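Local coordinates for Sel1 repeat family protein (Pseudomonas aeruginosa, PDB 6LCH) that probably acts as an immunity protein that shields Pseudomonas aeruginosa from its own type VI secretion effector PldB, using an alpha-helical Sel1-repeat scaffold, at residues V9-E13 and K14-P18; D125-S129 and L130-P134. All coordinates share one frame; numbering follows the deposited sequence.

Interaction 1 of 2, residues V9-E13 and K14-P18; sequences VCVNE and KDHLP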
ATOM      1  N   VAL A   9      -7.797  13.863 -12.351  1.00  9.31           N
ATOM      2  CA  VAL A   9      -8.278  12.741 -13.149  1.00  9.36           C
ATOM      3  C   VAL A   9      -7.525  11.489 -12.724  1.00 10.44           C
ATOM      4  O   VAL A   9      -6.336  11.546 -12.386  1.00  7.97           O
ATOM      5  CB  VAL A   9      -8.100  13.033 -14.652  1.00 11.06           C
ATOM      6  CG1 VAL A   9      -8.179  11.753 -15.482  1.00  9.72           C
ATOM      7  CG2 VAL A   9      -9.141  14.046 -15.122  1.00 13.29           C
ATOM      8  N   CYS A  10      -8.223  10.355 -12.695  1.00 13.69           N
ATOM      9  CA  CYS A  10      -7.606   9.102 -12.275  1.00  9.54           C
ATOM     10  C   CYS A  10      -6.732   8.557 -13.398  1.00 10.12           C
ATOM     11  O   CYS A  10      -7.233   8.229 -14.479  1.00 10.59           O
ATOM     12  CB  CYS A  10      -8.671   8.082 -11.882  1.00 11.38           C
ATOM     13  SG  CYS A  10      -7.978   6.515 -11.304  1.00 10.53           S
ATOM     14  N   VAL A  11      -5.430   8.447 -13.139  1.00  9.16           N
ATOM     15  CA  VAL A  11      -4.479   7.977 -14.136  1.00  9.46           C
ATOM     16  C   VAL A  11      -3.679   6.818 -13.558  1.00 11.38           C
ATOM     17  O   VAL A  11      -3.431   6.743 -12.350  1.00  8.42           O
ATOM     18  CB  VAL A  11      -3.538   9.108 -14.615  1.00 14.38           C
ATOM     19  CG1 VAL A  11      -4.345  10.236 -15.247  1.00 13.20           C
ATOM     20  CG2 VAL A  11      -2.693   9.634 -13.469  1.00 10.43           C
ATOM     21  N   ASN A  12      -3.282   5.904 -14.433  1.00 14.52           N
ATOM     22  CA  ASN A  12      -2.490   4.760 -14.005  1.00 15.50           C
ATOM     23  C   ASN A  12      -1.060   5.200 -13.716  1.00 13.11           C
ATOM     24  O   ASN A  12      -0.410   5.824 -14.562  1.00 17.69           O
ATOM     25  CB  ASN A  12      -2.514   3.671 -15.071  1.00 15.84           C
ATOM     26  CG  ASN A  12      -2.406   2.284 -14.483  1.00 20.94           C
ATOM     27  OD1 ASN A  12      -1.396   1.937 -13.875  1.00 20.92           O
ATOM     28  ND2 ASN A  12      -3.454   1.485 -14.649  1.00 27.17           N
ATOM     29  N   GLU A  13      -0.570   4.876 -12.518  1.00 10.70           N
ATOM     30  CA  GLU A  13       0.816   5.179 -12.184  1.00 12.13           C
ATOM     31  C   GLU A  13       1.785   4.476 -13.126  1.00 13.91           C
ATOM     32  O   GLU A  13       2.919   4.932 -13.299  1.00 12.82           O
ATOM     33  CB  GLU A  13       1.108   4.785 -10.737  1.00  8.87           C
ATOM     34  CG  GLU A  13       2.359   5.426 -10.166  1.00  9.24           C
ATOM     35  CD  GLU A  13       2.814   4.772  -8.881  1.00  8.06           C
ATOM     36  OE1 GLU A  13       2.905   3.529  -8.846  1.00  9.36           O
ATOM     37  OE2 GLU A  13       3.082   5.499  -7.905  1.00  9.34           O
ATOM     38  N   LYS A  14       1.357   3.369 -13.741  1.00 17.35           N
ATOM     39  CA  LYS A  14       2.136   2.641 -14.746  1.00 19.00           C
ATOM     40  C   LYS A  14       2.197   3.365 -16.099  1.00 22.85           C
ATOM     41  O   LYS A  14       2.680   2.780 -17.078  1.00 28.20           O
ATOM     42  CB  LYS A  14       1.568   1.234 -14.933  1.00 20.54           C
ATOM     43  CG  LYS A  14       1.739   0.335 -13.722  1.00 22.12           C
ATOM     44  CD  LYS A  14       0.655  -0.731 -13.671  1.00 29.39           C
ATOM     45  CE  LYS A  14      -0.168  -0.636 -12.395  1.00 23.44           C
ATOM     46  NZ  LYS A  14      -1.475  -1.339 -12.527  1.00 22.15           N
ATOM     47  N   ASP A  15       1.754   4.623 -16.158  1.00 20.03           N
ATOM     48  CA  ASP A  15       1.832   5.435 -17.365  1.00 21.22           C
ATOM     49  C   ASP A  15       2.960   6.458 -17.339  1.00 24.30           C
ATOM     50  O   ASP A  15       3.414   6.879 -18.408  1.00 28.20           O
ATOM     51  CB  ASP A  15       0.509   6.179 -17.599  1.00 21.91           C
ATOM     52  CG  ASP A  15      -0.604   5.264 -18.061  1.00 23.50           C
ATOM     53  OD1 ASP A  15      -0.414   4.032 -18.045  1.00 28.25           O
ATOM     54  OD2 ASP A  15      -1.675   5.785 -18.444  1.00 27.56           O
ATOM     55  N   HIS A  16       3.414   6.873 -16.153  1.00 22.09           N
ATOM     56  CA  HIS A  16       4.452   7.893 -16.040  1.00 17.90           C
ATOM     57  C   HIS A  16       5.676   7.353 -15.304  1.00 21.93           C
ATOM     58  O   HIS A  16       6.179   7.992 -14.372  1.00 18.45           O
ATOM     59  CB  HIS A  16       3.916   9.128 -15.317  1.00 21.21           C
ATOM     60  CG  HIS A  16       2.436   9.314 -15.443  1.00 25.33           C
ATOM     61  ND1 HIS A  16       1.792   9.361 -16.661  1.00 30.19           N
ATOM     62  CD2 HIS A  16       1.474   9.465 -14.501  1.00 22.74           C
ATOM     63  CE1 HIS A  16       0.496   9.538 -16.463  1.00 26.51           C
ATOM     64  NE2 HIS A  16       0.278   9.604 -15.162  1.00 24.77           N
ATOM     65  N   LEU A  17       6.148   6.163 -15.698  1.00 18.09           N
ATOM     66  CA  LEU A  17       7.334   5.561 -15.107  1.00 15.57           C
ATOM     67  C   LEU A  17       8.449   5.465 -16.142  1.00 21.41           C
ATOM     68  O   LEU A  17       8.187   5.238 -17.328  1.00 20.47           O
ATOM     69  CB  LEU A  17       7.054   4.156 -14.554  1.00 15.96           C
ATOM     70  CG  LEU A  17       6.258   4.024 -13.249  1.00 13.74           C
ATOM     71  CD1 LEU A  17       6.060   2.560 -12.864  1.00 16.49           C
ATOM     72  CD2 LEU A  17       6.893   4.815 -12.116  1.00 10.54           C
ATOM     73  N   PRO A  18       9.701   5.630 -15.726  1.00 19.42           N
ATOM     74  CA  PRO A  18      10.820   5.498 -16.659  1.00 21.05           C
ATOM     75  C   PRO A  18      11.049   4.041 -17.018  1.00 21.65           C
ATOM     76  O   PRO A  18      10.513   3.145 -16.349  1.00 23.74           O
ATOM     77  CB  PRO A  18      12.002   6.076 -15.866  1.00 20.38           C
ATOM     78  CG  PRO A  18      11.647   5.808 -14.445  1.00 14.14           C
ATOM     79  CD  PRO A  18      10.152   5.945 -14.359  1.00 16.94           C
TER
HETATM   80  O   HOH W   1      -3.763   6.129 -17.098  1.00 18.59           O

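Interaction 2 of 2, residues D125-S129 and L130-P134; sequences DKAAS and LGNPP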
ATOM      1  N   ASP A 125      -0.212  15.972  -3.620  1.00  3.82           N
ATOM      2  CA  ASP A 125      -1.042  16.276  -4.780  1.00  4.19           C
ATOM      3  C   ASP A 125      -0.311  15.964  -6.080  1.00  4.02           C
ATOM      4  O   ASP A 125      -0.905  15.406  -7.009  1.00  3.99           O
ATOM      5  CB  ASP A 125      -1.483  17.738  -4.741  1.00  6.31           C
ATOM      6  CG  ASP A 125      -2.565  17.992  -3.705  1.00  9.05           C
ATOM      7  OD1 ASP A 125      -2.687  19.142  -3.232  1.00 13.31           O
ATOM      8  OD2 ASP A 125      -3.289  17.035  -3.356  1.00  7.51           O
ATOM      9  N   LYS A 126       0.976  16.308  -6.162  1.00  3.83           N
ATOM     10  CA  LYS A 126       1.752  15.991  -7.357  1.00  4.17           C
ATOM     11  C   LYS A 126       1.833  14.484  -7.577  1.00  3.54           C
ATOM     12  O   LYS A 126       1.613  13.994  -8.692  1.00  3.34           O
ATOM     13  CB  LYS A 126       3.149  16.598  -7.251  1.00  4.69           C
ATOM     14  CG  LYS A 126       3.998  16.403  -8.504  1.00  7.13           C
ATOM     15  CD  LYS A 126       3.300  16.935  -9.744  1.00  5.52           C
ATOM     16  CE  LYS A 126       4.240  16.935 -10.951  1.00  8.87           C
ATOM     17  NZ  LYS A 126       3.511  17.009 -12.244  1.00  6.49           N
ATOM     18  N   ALA A 127       2.139  13.728  -6.517  1.00  3.06           N
ATOM     19  CA  ALA A 127       2.172  12.272  -6.628  1.00  0.52           C
ATOM     20  C   ALA A 127       0.800  11.715  -6.981  1.00  4.24           C
ATOM     21  O   ALA A 127       0.675  10.877  -7.881  1.00  4.10           O
ATOM     22  CB  ALA A 127       2.688  11.656  -5.328  1.00  2.71           C
ATOM     23  N   ALA A 128      -0.246  12.169  -6.285  1.00  3.28           N
ATOM     24  CA  ALA A 128      -1.600  11.785  -6.664  1.00  3.04           C
ATOM     25  C   ALA A 128      -1.922  12.242  -8.080  1.00  4.96           C
ATOM     26  O   ALA A 128      -2.668  11.565  -8.801  1.00  2.70           O
ATOM     27  CB  ALA A 128      -2.613  12.363  -5.676  1.00  4.76           C
ATOM     28  N   SER A 129      -1.369  13.392  -8.501  1.00  3.05           N
ATOM     29  CA  SER A 129      -1.602  13.858  -9.863  1.00  6.22           C
ATOM     30  C   SER A 129      -1.034  12.909 -10.907  1.00  8.09           C
ATOM     31  O   SER A 129      -1.489  12.921 -12.057  1.00  4.52           O
ATOM     32  CB  SER A 129      -1.010  15.254 -10.086  1.00  6.59           C
ATOM     33  OG  SER A 129       0.398  15.221 -10.210  1.00  1.91           O
ATOM     34  N   LEU A 130      -0.045  12.103 -10.538  1.00  6.25           N
ATOM     35  CA  LEU A 130       0.513  11.097 -11.423  1.00  7.27           C
ATOM     36  C   LEU A 130      -0.057   9.716 -11.142  1.00  7.67           C
ATOM     37  O   LEU A 130       0.459   8.724 -11.664  1.00  9.34           O
ATOM     38  CB  LEU A 130       2.037  11.095 -11.299  1.00  6.47           C
ATOM     39  CG  LEU A 130       2.645  12.450 -11.681  1.00  6.95           C
ATOM     40  CD1 LEU A 130       4.117  12.554 -11.293  1.00  5.02           C
ATOM     41  CD2 LEU A 130       2.458  12.696 -13.168  1.00  6.47           C
ATOM     42  N   GLY A 131      -1.099   9.630 -10.318  1.00  7.61           N
ATOM     43  CA  GLY A 131      -1.746   8.365 -10.049  1.00  6.77           C
ATOM     44  C   GLY A 131      -1.061   7.496  -9.021  1.00  6.46           C
ATOM     45  O   GLY A 131      -1.293   6.287  -9.003  1.00  7.60           O
ATOM     46  N   ASN A 132      -0.232   8.072  -8.164  1.00  4.71           N
ATOM     47  CA  ASN A 132       0.477   7.294  -7.154  1.00  4.74           C
ATOM     48  C   ASN A 132      -0.504   6.702  -6.152  1.00  4.68           C
ATOM     49  O   ASN A 132      -1.224   7.456  -5.486  1.00  2.79           O
ATOM     50  CB  ASN A 132       1.497   8.175  -6.445  1.00  4.25           C
ATOM     51  CG  ASN A 132       2.229   7.442  -5.348  1.00  5.74           C
ATOM     52  OD1 ASN A 132       2.005   7.697  -4.166  1.00  2.55           O
ATOM     53  ND2 ASN A 132       3.105   6.521  -5.733  1.00  2.32           N
ATOM     54  N   PRO A 133      -0.580   5.379  -6.019  1.00  4.65           N
ATOM     55  CA  PRO A 133      -1.587   4.770  -5.130  1.00  4.31           C
ATOM     56  C   PRO A 133      -1.387   5.139  -3.667  1.00  4.26           C
ATOM     57  O   PRO A 133      -2.379   5.403  -2.970  1.00  3.97           O
ATOM     58  CB  PRO A 133      -1.402   3.262  -5.370  1.00  6.35           C
ATOM     59  CG  PRO A 133      -0.851   3.178  -6.763  1.00  5.49           C
ATOM     60  CD  PRO A 133       0.047   4.380  -6.904  1.00  5.83           C
ATOM     61  N   PRO A 134      -0.151   5.157  -3.137  1.00  3.83           N
ATOM     62  CA  PRO A 134      -0.000   5.630  -1.748  1.00  5.90           C
ATOM     63  C   PRO A 134      -0.466   7.059  -1.538  1.00  4.95           C
ATOM     64  O   PRO A 134      -1.138   7.348  -0.537  1.00  3.97           O
ATOM     65  CB  PRO A 134       1.504   5.478  -1.490  1.00  6.06           C
ATOM     66  CG  PRO A 134       1.906   4.357  -2.374  1.00  5.36           C
ATOM     67  CD  PRO A 134       1.114   4.569  -3.624  1.00  4.83           C
TER

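Interaction 1 of 2, residues V9-E13 and K14-P18
Lys14 turns its backbone N-H onto the side-chain oxygen of Asn12: Lys14 N lies 3.1 Å from Asn12 OD1, in the plane of the amide and on a lone pair, with an N-H...O angle of 155°. This closes an Asx turn. The lysine chain, bent at chi3 (-120°), curls round the same oxygen, so that Lys14 CE also comes within 3.2 Å of Asn12 OD1.

At Asp15 the backbone N donates to Asn12 O at 2.9 Å, coming from above the carbonyl plane. With Glu13 and Lys14 at its corners, this bond makes a type I beta turn superimposed on the Asx turn. The carboxylate lies alongside Asn12, and one water ties it down further, accepting from Asn12 N (2.7 Å) and donating to Asp15 OD2 (2.5 Å).

His16 turns its ring back toward Val11 and Asn12. Asn12 O sits over one ring face, offset toward the rim, while Val11 CG2 meets the edge in the ring plane, 3.4 Å from His16 NE2; the two side chains cross at about a right angle. His16 N makes a weak hydrogen bond to Glu13 O. Leu17 then sets its CG 3.5 Å from that same Glu13 O, its methyls beyond.

The whole turn lies at the surface in the loop ahead of helix 22-34. Cys10 is tethered by a disulfide to Cys159 of helix 150-162, Glu13 points to the start of helix 133-146, and Glu13 and Leu17 pack on Pro97 at the start of helix 97-107.

Interaction 2 of 2, residues D125-S129 and L130-P134
Ala127 O takes two backbone donors, Leu130 N at 3.0 Å and Asn132 N at 3.0 Å, which approach from opposite faces of its carbonyl plane. The Asn132 bond is the straighter, with an N-H...O angle of 161° against 137° for Leu130. One residue on, Ala128 O accepts Gly131 N at 2.9 Å from well above its plane; these two carbonyls are thus satisfied by the turn's own N-H groups. Gly131 allows the turn through its positive phi of 81°.

Asn132 sets its CB 3.2 Å from Ala127 O and 3.8 Å from Ala127 CB. The amide is engaged at both atoms: OD1 caps Ala135 N, and ND2 donates to Gln98 OE1 and probably to Glu13 OE2. Lys126 keeps its ammonium in a salt bridge with Asp119, while its CE runs past Leu130 CD1 at 4.4 Å.

Paired 6-to-1 and 5-to-2 bonds around a C-prime glycine make this a Schellman motif closing helix 123-129. It runs straight into the Asn132 N-cap of helix 133-146, a compact helix-turn-helix link in an all-helical protein of the Sel1 family.

From the N terminus, interaction 1 comes first and closes a small turn before helix 22-34 begins. Interaction 2 follows in series more than a hundred residues later, closing the short link between helices 123-129 and 133-146, so the two neither nest nor cross. In space their centres are only 9 Å apart and they touch: Glu13 backs onto the link, its CB 3.3 Å from Gly131 O, and His16 CD2 rests 3.1 Å from Leu130 O. Gln163 joins both through its amide, using OE1 for Glu13 N and NE2 for Gly131 O. The N-terminal segment is thereby fastened to helix 97-107, to the start of helix 133-146 and, by the Cys10-Cys159 disulfide, to helix 150-162.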